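PDB 3GYC: putative glycoside hydrolase from Parabacteroides distasonis ATCC 8503, which probably hydrolyses glycosidic bonds in carbohydrates, as a member of a cellulase-like, sugar-binding family with a TIM-barrel fold. Local coordinates for residues P60-E65 with D121-K126. Sequence-based numbering, arbitrary orientation.
Sequences PHLIAE and DEVCLK
Glu-65 and Lys-126 join two beta-to-alpha connections of a TIM barrel by a salt bridge at the protein surface, a worked example of an exposed ion pair set beside buried side-chain packing between neighbouring connections of the barrel. The short helix 60-65 follows strand 53-57, and residues 121-126, which include a 3-10 turn, follow the adjacent parallel strand 109-113. Lys-126 NZ donates to Glu-65 OE2 at 3.0 Å, on the syn lone pair of that oxygen, while its bond to Glu-65 OE1 is long and weak. The lysine reaches across with a chain extended beyond CG, whereas the glutamate bends at chi2 (-94°) and lays its carboxylate over Val-123. Glu-65 CD accordingly sits 3.9 Å from Val-123 CB, the two side chains running past each other in opposite directions.

Behind the ion pair the contact becomes buried. His-61 meets the other segment through ring carbons, while its NE2 is hydrogen-bonded to the carbonyl oxygen of Arg-117, a bond that helps fix the rotation of the imidazole. With chi1 at 63°, the ring is directed toward the 3-10 turn, and its CD2 lies 3.7 Å from Cys-124 CB, an oblique approach. The sulfur stands farther off, SG being 5.5 Å from the centroid of the His-61 ring. Trp-71 of strand 71-73 also touches Leu-62, Glu-65 and Val-123, bringing a third element of the chain to the contact. Leu-62 and Val-123 cross at about a right angle, and their closest methyls, Leu-62 CD2 and Val-123 CG2, meet at 3.5 Å.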
# COMPACT_ATOMS: atom_id res chain seq x y z
N PRO A 60 -8.37 11.57 -3.89
CA PRO A 60 -8.17 13.05 -3.83
C PRO A 60 -8.66 13.77 -5.07
O PRO A 60 -9.21 14.86 -5.00
CB PRO A 60 -6.65 13.20 -3.74
CG PRO A 60 -6.10 11.95 -4.38
CD PRO A 60 -7.15 10.85 -4.26
N HIS A 61 -8.43 13.15 -6.22
CA HIS A 61 -8.90 13.67 -7.49
C HIS A 61 -10.43 13.88 -7.56
O HIS A 61 -10.90 14.88 -8.11
CB HIS A 61 -8.38 12.79 -8.65
CG HIS A 61 -8.85 11.38 -8.64
ND1 HIS A 61 -8.62 10.51 -7.58
CD2 HIS A 61 -9.48 10.65 -9.59
CE1 HIS A 61 -9.12 9.33 -7.88
NE2 HIS A 61 -9.64 9.38 -9.09
N LEU A 62 -11.18 12.96 -6.99
CA LEU A 62 -12.62 13.04 -6.94
C LEU A 62 -13.06 14.08 -5.90
O LEU A 62 -13.94 14.91 -6.17
CB LEU A 62 -13.25 11.67 -6.66
CG LEU A 62 -12.94 10.56 -7.68
CD1 LEU A 62 -13.77 9.32 -7.39
CD2 LEU A 62 -13.13 11.06 -9.15
N ILE A 63 -12.43 14.06 -4.72
CA ILE A 63 -12.79 15.02 -3.69
C ILE A 63 -12.50 16.46 -4.16
O ILE A 63 -13.29 17.35 -3.87
CB ILE A 63 -12.07 14.76 -2.34
CG1 ILE A 63 -12.65 13.51 -1.69
CG2 ILE A 63 -12.20 16.01 -1.44
CD1 ILE A 63 -12.02 13.10 -0.37
N ALA A 64 -11.43 16.67 -4.93
CA ALA A 64 -11.05 17.99 -5.39
C ALA A 64 -11.98 18.49 -6.49
O ALA A 64 -12.15 19.71 -6.65
CB ALA A 64 -9.58 18.05 -5.82
N GLU A 65 -12.58 17.58 -7.24
CA GLU A 65 -13.51 17.97 -8.30
C GLU A 65 -14.89 18.23 -7.73
O GLU A 65 -15.44 19.29 -7.94
CB GLU A 65 -13.63 16.89 -9.37
CG GLU A 65 -12.42 16.76 -10.25
CD GLU A 65 -12.50 17.55 -11.55
OE1 GLU A 65 -13.59 18.04 -11.92
OE2 GLU A 65 -11.45 17.65 -12.23
N ASP A 121 -15.55 10.06 -16.52
CA ASP A 121 -14.99 11.28 -17.11
C ASP A 121 -13.48 11.40 -16.92
O ASP A 121 -12.89 12.41 -17.27
CB ASP A 121 -15.70 12.47 -16.51
CG ASP A 121 -17.18 12.43 -16.77
OD1 ASP A 121 -17.58 12.20 -17.92
OD2 ASP A 121 -17.94 12.67 -15.82
N GLU A 122 -12.87 10.37 -16.36
CA GLU A 122 -11.44 10.29 -16.17
C GLU A 122 -10.84 11.60 -15.67
O GLU A 122 -9.91 12.13 -16.26
CB GLU A 122 -10.78 9.85 -17.50
CG GLU A 122 -11.29 8.50 -17.96
CD GLU A 122 -10.47 7.88 -19.08
OE1 GLU A 122 -9.78 8.62 -19.82
OE2 GLU A 122 -10.55 6.63 -19.23
N VAL A 123 -11.35 12.08 -14.53
CA VAL A 123 -10.90 13.38 -14.02
C VAL A 123 -9.42 13.44 -13.60
O VAL A 123 -8.79 14.52 -13.65
CB VAL A 123 -11.85 13.98 -12.94
CG1 VAL A 123 -13.27 14.13 -13.50
CG2 VAL A 123 -11.82 13.19 -11.65
N CYS A 124 -8.82 12.30 -13.30
CA CYS A 124 -7.42 12.31 -12.88
C CYS A 124 -6.45 12.73 -13.96
O CYS A 124 -5.36 13.15 -13.64
CB CYS A 124 -6.98 10.95 -12.33
SG CYS A 124 -7.01 9.68 -13.60
N LEU A 125 -6.83 12.62 -15.23
CA LEU A 125 -5.95 12.98 -16.34
C LEU A 125 -5.62 14.49 -16.36
O LEU A 125 -4.65 14.91 -16.97
CB LEU A 125 -6.55 12.53 -17.69
CG LEU A 125 -6.81 11.03 -17.83
CD1 LEU A 125 -7.53 10.71 -19.13
CD2 LEU A 125 -5.52 10.20 -17.69
N LYS A 126 -6.41 15.29 -15.64
CA LYS A 126 -6.19 16.74 -15.55
C LYS A 126 -4.99 17.10 -14.68
O LYS A 126 -4.44 18.19 -14.79
CB LYS A 126 -7.40 17.40 -14.92
CG LYS A 126 -8.68 17.16 -15.62
CD LYS A 126 -9.72 18.04 -15.02
CE LYS A 126 -11.09 17.65 -15.46
NZ LYS A 126 -12.02 18.67 -14.96